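Local coordinates for protein sulfoquinovosidase (Escherichia coli, PDB 5AEG) that hydrolyses sulfoquinovosyl diacylglycerides and simple sulfoquinovosides to release sulfoquinovose, as a retaining-type glycosidase of family 31, at residues A[38-43]-A[62-67]; A[116-121]-A[214-219]; A[568-573]-A[666-671]. All blocks are in the same frame, centred on the assembly; numbering follows the deposited sequence.

Contact 1. Residues A[38-43]-A[62-67]; sequences CLWIGS and QEKIAL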
loop_
_atom_site.group_PDB
_atom_site.type_symbol
_atom_site.label_atom_id
_atom_site.label_comp_id
_atom_site.label_asym_id
_atom_site.label_seq_id
_atom_site.Cartn_x
_atom_site.Cartn_y
_atom_site.Cartn_z
ATOM N N CYS A 38 1.157 -18.144 -27.149
ATOM C CA CYS A 38 0.837 -17.214 -26.136
ATOM C C CYS A 38 0.651 -17.937 -24.832
ATOM O O CYS A 38 0.592 -17.268 -23.769
ATOM C CB CYS A 38 -0.429 -16.463 -26.480
ATOM S SG CYS A 38 -2.030 -17.267 -26.364
ATOM N N LEU A 39 0.604 -19.286 -24.862
ATOM C CA LEU A 39 0.249 -20.029 -23.623
ATOM C C LEU A 39 1.068 -21.244 -23.371
ATOM O O LEU A 39 1.350 -22.013 -24.299
ATOM C CB LEU A 39 -1.213 -20.330 -23.583
ATOM C CG LEU A 39 -1.814 -21.177 -22.491
ATOM C CD1 LEU A 39 -1.816 -20.459 -21.123
ATOM C CD2 LEU A 39 -3.229 -21.547 -22.800
ATOM N N TRP A 40 1.598 -21.335 -22.122
ATOM C CA TRP A 40 2.262 -22.510 -21.615
ATOM C C TRP A 40 1.552 -22.931 -20.325
ATOM O O TRP A 40 1.068 -22.096 -19.552
ATOM C CB TRP A 40 3.765 -22.263 -21.275
ATOM C CG TRP A 40 4.726 -21.941 -22.341
ATOM C CD1 TRP A 40 5.740 -22.700 -22.726
ATOM C CD2 TRP A 40 4.794 -20.738 -23.127
ATOM N NE1 TRP A 40 6.487 -22.078 -23.687
ATOM C CE2 TRP A 40 5.895 -20.879 -23.994
ATOM C CE3 TRP A 40 4.015 -19.584 -23.198
ATOM C CZ2 TRP A 40 6.267 -19.901 -24.922
ATOM C CZ3 TRP A 40 4.358 -18.594 -24.104
ATOM C CH2 TRP A 40 5.506 -18.736 -24.935
ATOM N N ILE A 41 1.424 -24.243 -20.100
ATOM C CA ILE A 41 0.950 -24.774 -18.851
ATOM C C ILE A 41 1.922 -25.854 -18.331
ATOM O O ILE A 41 2.749 -26.381 -19.042
ATOM C CB ILE A 41 -0.493 -25.284 -18.909
ATOM C CG1 ILE A 41 -0.641 -26.585 -19.749
ATOM C CG2 ILE A 41 -1.366 -24.237 -19.572
ATOM C CD1 ILE A 41 -2.020 -27.251 -19.583
ATOM N N GLY A 42 1.751 -26.214 -17.084
ATOM C CA GLY A 42 2.615 -27.218 -16.517
ATOM C C GLY A 42 2.346 -27.395 -15.052
ATOM O O GLY A 42 1.252 -27.205 -14.582
ATOM N N SER A 43 3.386 -27.714 -14.313
ATOM C CA SER A 43 3.210 -27.948 -12.921
ATOM C C SER A 43 4.489 -27.695 -12.125
ATOM O O SER A 43 5.606 -27.716 -12.629
ATOM C CB SER A 43 2.740 -29.382 -12.601
ATOM O OG SER A 43 3.803 -30.281 -12.946
ATOM N N GLN A 62 8.237 -28.673 -12.360
ATOM C CA GLN A 62 8.176 -30.065 -12.850
ATOM C C GLN A 62 8.052 -30.074 -14.375
ATOM O O GLN A 62 8.873 -30.685 -15.056
ATOM C CB GLN A 62 7.069 -30.807 -12.197
ATOM C CG GLN A 62 7.305 -31.020 -10.702
ATOM C CD GLN A 62 6.066 -31.520 -9.923
ATOM O OE1 GLN A 62 6.237 -32.067 -8.847
ATOM N NE2 GLN A 62 4.817 -31.330 -10.451
ATOM N N GLU A 63 7.058 -29.330 -14.889
ATOM C CA GLU A 63 6.886 -29.178 -16.309
ATOM C C GLU A 63 6.473 -27.787 -16.755
ATOM O O GLU A 63 5.752 -27.083 -16.051
ATOM C CB GLU A 63 5.816 -30.182 -16.797
ATOM C CG GLU A 63 6.316 -31.653 -16.745
ATOM C CD GLU A 63 5.308 -32.610 -17.427
ATOM O OE1 GLU A 63 4.257 -32.840 -16.869
ATOM O OE2 GLU A 63 5.582 -33.076 -18.541
ATOM N N LYS A 64 6.873 -27.457 -17.981
ATOM C CA LYS A 64 6.416 -26.249 -18.617
ATOM C C LYS A 64 6.286 -26.600 -20.136
ATOM O O LYS A 64 7.293 -26.898 -20.798
ATOM C CB LYS A 64 7.462 -25.116 -18.385
ATOM C CG LYS A 64 7.119 -23.864 -19.111
ATOM C CD LYS A 64 8.177 -22.810 -18.969
ATOM C CE LYS A 64 7.527 -21.460 -19.237
ATOM N NZ LYS A 64 8.522 -20.471 -19.630
ATOM N N ILE A 65 5.073 -26.535 -20.647
ATOM C CA ILE A 65 4.767 -27.056 -22.004
ATOM C C ILE A 65 3.989 -26.029 -22.784
ATOM O O ILE A 65 2.971 -25.536 -22.297
ATOM C CB ILE A 65 3.850 -28.306 -21.912
ATOM C CG1 ILE A 65 4.489 -29.338 -21.021
ATOM C CG2 ILE A 65 3.662 -28.891 -23.301
ATOM C CD1 ILE A 65 3.537 -30.320 -20.410
ATOM N N ALA A 66 4.455 -25.735 -23.981
ATOM C CA ALA A 66 3.874 -24.751 -24.854
ATOM C C ALA A 66 2.688 -25.380 -25.541
ATOM O O ALA A 66 2.827 -26.501 -26.100
ATOM C CB ALA A 66 4.921 -24.319 -25.890
ATOM N N LEU A 67 1.527 -24.743 -25.416
ATOM C CA LEU A 67 0.297 -25.176 -26.059
ATOM C C LEU A 67 0.233 -24.495 -27.420
ATOM O O LEU A 67 -0.392 -23.474 -27.616
ATOM C CB LEU A 67 -0.929 -24.977 -25.210
ATOM C CG LEU A 67 -0.870 -25.561 -23.825
ATOM C CD1 LEU A 67 -2.245 -25.414 -23.191
ATOM C CD2 LEU A 67 -0.463 -27.017 -23.792
HETATM O O HOH W 1 2.879 -31.462 -15.190
#
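Ser43 faces both Gln62 and Glu63 across a classic beta bulge, in the antiparallel hairpin formed by strands 39-49 and 56-74 of the N-terminal beta domain. Its carbonyl oxygen takes two backbone N-H groups from the same face of its plane, Gln62 N to Ser43 O at 2.8 Å and Glu63 N to Ser43 O at 3.1 Å. Beyond the bulge the ladder is regular: Ile41 and Ile65 form a hydrogen-bonded pair, and Leu67 N donates to Leu39 O. Where Gly42 pairs with Lys64, the glycine CA-H points at Glu63 O.

Aromatic contacts occupy the Trp40 side of the hairpin. Ala66 CB makes a CH-pi contact over one face of the indole, 3.8 Å from the centroid of its five-membered ring. Lys64, its chain extended from a CG anti to the backbone N (chi1 175°), carries NZ over the opposite face in a cation-pi contact.

Apolar packing fills the other side. Leu67 CD1 touches Ile41 CG2 at 3.9 Å, the two side chains crossing at about a right angle, while Leu39 runs alongside Leu67; Phe83 and Ile89 continue this core.

Polar side chains close the bulge end. Gln62 NE2 donates to Ser43 OG at 2.9 Å, the hydroxyl oxygen lying in the glutamine amide plane, and a water 2.7 Å from Ser43 OG donates to Glu63 OE1.

Contact 2. Residues A[116-121]-A[214-219]; sequences RIWLRL and ELALWE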
loop_
_atom_site.group_PDB
_atom_site.type_symbol
_atom_site.label_atom_id
_atom_site.label_comp_id
_atom_site.label_asym_id
_atom_site.label_seq_id
_atom_site.Cartn_x
_atom_site.Cartn_y
_atom_site.Cartn_z
ATOM N N ARG A 116 0.421 -24.651 -13.039
ATOM C CA ARG A 116 1.227 -23.554 -13.579
ATOM C C ARG A 116 0.625 -23.058 -14.912
ATOM O O ARG A 116 0.157 -23.881 -15.745
ATOM C CB ARG A 116 2.672 -23.936 -13.821
ATOM C CG ARG A 116 3.426 -24.401 -12.567
ATOM C CD ARG A 116 3.811 -23.208 -11.687
ATOM N NE ARG A 116 4.438 -23.572 -10.398
ATOM C CZ ARG A 116 3.801 -23.851 -9.248
ATOM N NH1 ARG A 116 2.498 -23.889 -9.131
ATOM N NH2 ARG A 116 4.527 -24.166 -8.194
ATOM N N ILE A 117 0.555 -21.737 -15.058
ATOM C CA ILE A 117 0.131 -21.132 -16.283
ATOM C C ILE A 117 1.172 -20.028 -16.570
ATOM O O ILE A 117 1.606 -19.268 -15.658
ATOM C CB ILE A 117 -1.300 -20.518 -16.199
ATOM C CG1 ILE A 117 -2.422 -21.532 -16.120
ATOM C CG2 ILE A 117 -1.476 -19.444 -17.310
ATOM C CD1 ILE A 117 -3.715 -20.981 -15.450
ATOM N N TRP A 118 1.565 -19.896 -17.828
ATOM C CA TRP A 118 2.286 -18.706 -18.319
ATOM C C TRP A 118 1.534 -18.164 -19.505
ATOM O O TRP A 118 1.322 -18.910 -20.488
ATOM C CB TRP A 118 3.693 -19.018 -18.749
ATOM C CG TRP A 118 4.622 -19.605 -17.752
ATOM C CD1 TRP A 118 5.692 -18.931 -17.128
ATOM C CD2 TRP A 118 4.652 -20.954 -17.230
ATOM N NE1 TRP A 118 6.328 -19.781 -16.273
ATOM C CE2 TRP A 118 5.747 -21.026 -16.318
ATOM C CE3 TRP A 118 3.908 -22.102 -17.465
ATOM C CZ2 TRP A 118 6.105 -22.194 -15.676
ATOM C CZ3 TRP A 118 4.240 -23.242 -16.807
ATOM C CH2 TRP A 118 5.347 -23.293 -15.918
ATOM N N LEU A 119 1.088 -16.897 -19.448
ATOM C CA LEU A 119 0.356 -16.288 -20.517
ATOM C C LEU A 119 1.049 -15.042 -20.953
ATOM O O LEU A 119 1.363 -14.210 -20.097
ATOM C CB LEU A 119 -1.041 -15.968 -20.027
ATOM C CG LEU A 119 -1.948 -15.179 -20.990
ATOM C CD1 LEU A 119 -2.449 -16.054 -22.161
ATOM C CD2 LEU A 119 -3.162 -14.641 -20.244
ATOM N N ARG A 120 1.303 -14.908 -22.263
ATOM C CA ARG A 120 1.860 -13.691 -22.851
ATOM C C ARG A 120 0.785 -12.793 -23.460
ATOM O O ARG A 120 -0.094 -13.193 -24.275
ATOM C CB ARG A 120 3.020 -13.941 -23.847
ATOM C CG ARG A 120 4.126 -14.815 -23.335
ATOM C CD ARG A 120 5.255 -14.981 -24.300
ATOM N NE ARG A 120 6.372 -15.605 -23.630
ATOM C CZ ARG A 120 7.511 -15.894 -24.257
ATOM N NH1 ARG A 120 7.647 -15.654 -25.540
ATOM N NH2 ARG A 120 8.506 -16.438 -23.614
ATOM N N LEU A 121 0.865 -11.538 -23.058
ATOM C CA LEU A 121 0.132 -10.472 -23.608
ATOM C C LEU A 121 0.986 -9.668 -24.569
ATOM O O LEU A 121 2.147 -9.372 -24.328
ATOM C CB LEU A 121 -0.428 -9.529 -22.512
ATOM C CG LEU A 121 -1.221 -10.184 -21.385
ATOM C CD1 LEU A 121 -1.672 -9.090 -20.423
ATOM C CD2 LEU A 121 -2.421 -10.922 -21.902
ATOM N N GLU A 214 4.669 -11.101 -19.657
ATOM C CA GLU A 214 4.383 -12.525 -19.384
ATOM C C GLU A 214 3.939 -12.608 -17.957
ATOM O O GLU A 214 4.688 -12.190 -17.017
ATOM C CB GLU A 214 5.638 -13.375 -19.569
ATOM C CG GLU A 214 5.330 -14.898 -19.362
ATOM C CD GLU A 214 6.457 -15.776 -19.827
ATOM O OE1 GLU A 214 7.418 -15.940 -19.048
ATOM O OE2 GLU A 214 6.442 -16.249 -20.975
ATOM N N LEU A 215 2.757 -13.156 -17.775
ATOM C CA LEU A 215 2.116 -13.324 -16.508
ATOM C C LEU A 215 2.160 -14.798 -16.132
ATOM O O LEU A 215 1.526 -15.650 -16.820
ATOM C CB LEU A 215 0.702 -12.873 -16.603
ATOM C CG LEU A 215 0.428 -11.496 -17.256
ATOM C CD1 LEU A 215 -1.046 -11.202 -17.075
ATOM C CD2 LEU A 215 1.244 -10.420 -16.658
ATOM N N ALA A 216 2.867 -15.091 -15.061
ATOM C CA ALA A 216 2.981 -16.426 -14.503
ATOM C C ALA A 216 2.083 -16.591 -13.289
ATOM O O ALA A 216 2.102 -15.745 -12.363
ATOM C CB ALA A 216 4.399 -16.763 -14.190
ATOM N N LEU A 217 1.254 -17.650 -13.304
ATOM C CA LEU A 217 0.386 -17.955 -12.197
ATOM C C LEU A 217 0.659 -19.368 -11.655
ATOM O O LEU A 217 0.879 -20.323 -12.432
ATOM C CB LEU A 217 -1.113 -17.879 -12.549
ATOM C CG LEU A 217 -1.706 -16.596 -13.057
ATOM C CD1 LEU A 217 -1.569 -16.514 -14.527
ATOM C CD2 LEU A 217 -3.156 -16.532 -12.652
ATOM N N TRP A 218 0.602 -19.507 -10.332
ATOM C CA TRP A 218 0.697 -20.819 -9.688
ATOM C C TRP A 218 -0.694 -21.325 -9.411
ATOM O O TRP A 218 -1.119 -21.488 -8.255
ATOM C CB TRP A 218 1.523 -20.751 -8.422
ATOM C CG TRP A 218 2.948 -20.529 -8.721
ATOM C CD1 TRP A 218 3.467 -20.146 -9.900
ATOM C CD2 TRP A 218 4.048 -20.546 -7.781
ATOM N NE1 TRP A 218 4.826 -20.053 -9.814
ATOM C CE2 TRP A 218 5.199 -20.244 -8.500
ATOM C CE3 TRP A 218 4.162 -20.860 -6.422
ATOM C CZ2 TRP A 218 6.472 -20.232 -7.909
ATOM C CZ3 TRP A 218 5.433 -20.823 -5.820
ATOM C CH2 TRP A 218 6.559 -20.530 -6.565
ATOM N N GLU A 219 -1.457 -21.535 -10.465
ATOM C CA GLU A 219 -2.789 -22.094 -10.346
ATOM C C GLU A 219 -3.136 -22.738 -11.708
ATOM O O GLU A 219 -2.435 -22.541 -12.693
ATOM C CB GLU A 219 -3.834 -21.054 -9.972
ATOM C CG GLU A 219 -4.998 -21.601 -9.173
ATOM C CD GLU A 219 -5.801 -20.576 -8.417
ATOM O OE1 GLU A 219 -5.386 -19.384 -8.219
ATOM O OE2 GLU A 219 -6.907 -20.975 -7.995
#
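Arg116 lays its guanidinium flat on the indole of Trp218, planes 9° and centres 3.6 Å apart. Arg116 CZ sits over the five-membered ring, giving a cation-pi stack, while NH2 lies over Trp218 CD2 and CE3, on the six-membered ring. A bend at chi2 (-77°) brings the arginine back to the tryptophan although its CB starts away from segment 214-219. A salt bridge from NH2 to Asp59 fixes the rotation of the group further.

A salt bridge between the segments lies at the other end of the strand pair. Arg120 NE donates to Glu214 OE2 at 2.7 Å, nearly straight and in the guanidinium plane; the oxygen is met on its anti side, with the donor 32° out of the carboxylate plane. Arg120 NH2 adds only a weak bond to the same oxygen. Between the stack and the salt bridge, Trp118 CD1 rests against Ala216 CB at 3.9 Å.

Apolar side chains cover the opposite face. Ile117 CG2 lies beside Leu217 CD1, both chains pointing the same way, and Leu121 CD1 meets Leu215 CD1 at 4.0 Å. Leu224 and Phe226 of strand 221-228 pack against this layer.

Reciprocal backbone bonds join Ile117 with Leu217 and Leu119 with Leu215, alternating with the non-hydrogen-bonded pairs Trp118-Ala216 and Arg120-Glu214. Such pairing, with an apolar inner face, marks an antiparallel sheet of the galactose mutarotase-like beta-sandwich domain of family 31 enzymes.

Contact 3. Residues A[568-573]-A[666-671]; sequences LKPYLK and SEWAAL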
loop_
_atom_site.group_PDB
_atom_site.type_symbol
_atom_site.label_atom_id
_atom_site.label_comp_id
_atom_site.label_asym_id
_atom_site.label_seq_id
_atom_site.Cartn_x
_atom_site.Cartn_y
_atom_site.Cartn_z
ATOM N N LEU A 568 -3.962 24.339 3.968
ATOM C CA LEU A 568 -4.456 23.622 2.818
ATOM C C LEU A 568 -5.738 22.866 2.989
ATOM O O LEU A 568 -6.247 22.342 1.974
ATOM C CB LEU A 568 -3.379 22.661 2.305
ATOM C CG LEU A 568 -2.062 23.266 1.859
ATOM C CD1 LEU A 568 -1.135 22.116 1.559
ATOM C CD2 LEU A 568 -2.266 24.047 0.590
ATOM N N LYS A 569 -6.298 22.776 4.209
ATOM C CA LYS A 569 -7.473 21.990 4.481
ATOM C C LYS A 569 -8.564 21.982 3.389
ATOM O O LYS A 569 -9.007 20.912 2.962
ATOM C CB LYS A 569 -8.066 22.268 5.832
ATOM C CG LYS A 569 -9.410 21.636 6.141
ATOM C CD LYS A 569 -9.840 21.819 7.586
ATOM C CE LYS A 569 -11.057 20.980 7.897
ATOM N NZ LYS A 569 -11.427 21.285 9.284
ATOM N N PRO A 570 -9.020 23.167 2.958
ATOM C CA PRO A 570 -10.176 23.104 2.051
ATOM C C PRO A 570 -9.793 22.535 0.693
ATOM O O PRO A 570 -10.603 21.876 0.042
ATOM C CB PRO A 570 -10.657 24.603 1.970
ATOM C CG PRO A 570 -9.457 25.347 2.364
ATOM C CD PRO A 570 -8.747 24.538 3.403
ATOM N N TYR A 571 -8.556 22.747 0.286
ATOM C CA TYR A 571 -8.038 22.232 -0.964
ATOM C C TYR A 571 -7.902 20.696 -0.908
ATOM O O TYR A 571 -8.394 19.985 -1.793
ATOM C CB TYR A 571 -6.688 22.861 -1.280
ATOM C CG TYR A 571 -6.006 22.329 -2.482
ATOM C CD1 TYR A 571 -6.487 22.610 -3.772
ATOM C CD2 TYR A 571 -4.925 21.472 -2.378
ATOM C CE1 TYR A 571 -5.883 22.155 -4.892
ATOM C CE2 TYR A 571 -4.299 20.990 -3.523
ATOM C CZ TYR A 571 -4.770 21.334 -4.781
ATOM O OH TYR A 571 -4.148 20.836 -5.886
ATOM N N LEU A 572 -7.290 20.220 0.180
ATOM C CA LEU A 572 -7.201 18.752 0.418
ATOM C C LEU A 572 -8.592 18.045 0.523
ATOM O O LEU A 572 -8.814 16.980 0.003
ATOM C CB LEU A 572 -6.429 18.500 1.684
ATOM C CG LEU A 572 -4.951 18.891 1.660
ATOM C CD1 LEU A 572 -4.248 18.677 3.018
ATOM C CD2 LEU A 572 -4.193 18.136 0.553
ATOM N N LYS A 573 -9.543 18.705 1.151
ATOM C CA LYS A 573 -10.841 18.160 1.392
ATOM C C LYS A 573 -11.534 18.029 0.046
ATOM O O LYS A 573 -12.141 17.017 -0.220
ATOM C CB LYS A 573 -11.546 19.095 2.430
ATOM C CG LYS A 573 -12.924 18.719 2.831
ATOM C CD LYS A 573 -13.374 19.389 4.156
ATOM C CE LYS A 573 -14.710 18.762 4.602
ATOM N NZ LYS A 573 -14.528 17.473 5.399
ATOM N N SER A 666 -4.580 28.428 -10.937
ATOM C CA SER A 666 -5.497 27.710 -10.092
ATOM C C SER A 666 -6.524 28.650 -9.502
ATOM O O SER A 666 -6.197 29.774 -9.056
ATOM C CB SER A 666 -4.702 27.079 -8.895
ATOM O OG SER A 666 -5.612 26.502 -8.022
ATOM N N GLU A 667 -7.721 28.161 -9.349
ATOM C CA GLU A 667 -8.738 28.913 -8.631
ATOM C C GLU A 667 -8.434 29.035 -7.178
ATOM O O GLU A 667 -8.990 29.865 -6.520
ATOM C CB GLU A 667 -10.141 28.352 -8.871
ATOM C CG GLU A 667 -10.476 27.004 -8.249
ATOM C CD GLU A 667 -10.036 25.773 -9.099
ATOM O OE1 GLU A 667 -9.086 25.844 -9.947
ATOM O OE2 GLU A 667 -10.653 24.714 -8.874
ATOM N N TRP A 668 -7.501 28.225 -6.658
ATOM C CA TRP A 668 -6.994 28.310 -5.276
ATOM C C TRP A 668 -5.718 29.163 -5.087
ATOM O O TRP A 668 -5.082 29.137 -3.994
ATOM C CB TRP A 668 -6.628 26.846 -4.822
ATOM C CG TRP A 668 -7.833 25.925 -4.758
ATOM C CD1 TRP A 668 -8.227 24.967 -5.706
ATOM C CD2 TRP A 668 -8.718 25.800 -3.691
ATOM N NE1 TRP A 668 -9.328 24.302 -5.272
ATOM C CE2 TRP A 668 -9.651 24.805 -4.033
ATOM C CE3 TRP A 668 -8.845 26.451 -2.460
ATOM C CZ2 TRP A 668 -10.623 24.439 -3.191
ATOM C CZ3 TRP A 668 -9.869 26.074 -1.634
ATOM C CH2 TRP A 668 -10.715 25.078 -1.993
ATOM N N ALA A 669 -5.327 29.923 -6.118
ATOM C CA ALA A 669 -4.074 30.660 -6.071
ATOM C C ALA A 669 -3.969 31.624 -4.908
ATOM O O ALA A 669 -2.885 31.777 -4.367
ATOM C CB ALA A 669 -3.780 31.423 -7.352
ATOM N N ALA A 670 -5.054 32.276 -4.523
ATOM C CA ALA A 670 -4.965 33.173 -3.383
ATOM C C ALA A 670 -4.637 32.377 -2.083
ATOM O O ALA A 670 -3.832 32.819 -1.294
ATOM C CB ALA A 670 -6.219 33.961 -3.193
ATOM N N LEU A 671 -5.238 31.203 -1.885
ATOM C CA LEU A 671 -4.896 30.346 -0.688
ATOM C C LEU A 671 -3.385 30.017 -0.760
ATOM O O LEU A 671 -2.691 30.180 0.186
ATOM C CB LEU A 671 -5.712 29.063 -0.663
ATOM C CG LEU A 671 -5.495 28.169 0.578
ATOM C CD1 LEU A 671 -5.927 28.884 1.840
ATOM C CD2 LEU A 671 -6.306 26.956 0.378
#
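Tyr571 drives the edge of its ring into the face of Trp668, and this T-shaped pair is the tight part of the contact. The planes stand at 78°, with the tyrosine centroid 4.8 Å from that of the indole five-membered ring. Tyr571 CD1 does the touching, 3.5 Å from Trp668 CD1. Farther along the indole, Tyr571 CA lies over the six-membered ring in a CH-pi contact, 4.1 Å from its centroid, so one face of the tryptophan receives both the backbone and the ring of a single helical residue. With CG anti to the backbone N (chi1 175°), the tyrosine ring leaves the helix so that its CD1 edge meets the indole face.

Toward solvent the packing is looser. The exposed Pro570 sets CB 4.0 Å from Trp668 CZ3, at the far rim of the indole, and its CG 4.1 Å from Leu671 CD2. The same leucine methyl only grazes Tyr571 CB at 4.4 Å.

The tryptophan sits at the N-cap position of helix 669-673. Just before it, an ST turn brings Trp668 N to Ser666 OG at 2.9 Å and steadies the backbone that presents the indole. The contact thus joins the start of helix 569-582 to the chain that follows strand 660-663 of the C-terminal sheet.

No hydrogen bond crosses between the segments. Trp668 NE1 donates to Glu574 OE1, just beyond segment 568-573 in the same helix, whereas Tyr571 OH bonds with Leu609 O and Asp612 N. The junction itself is therefore aromatic and apolar, and the indole N-H adds a polar tie to the next helical residue.

How the contacts relate
Contacts 1 and 2 are neighbours in the N-terminal beta domain, their centres 9 Å apart, because strands 39-49 and 116-122 lie side by side. Trp40 O and Trp118 N, 2.8 Å apart, probably form a hydrogen bond, as do Cys38 O and Arg120 N at 2.9 Å. Lys64 of contact 1 also packs its CE 3.4 Å from Trp118 CE2 of contact 2. Contact 3 lies on the opposite side of the chain's centre, about 46 Å from contact 2 and 55 Å from contact 1, centre to centre. All three are structural packing away from the active site, which holds the nucleophile Asp405 and the probable proton donor Asp472.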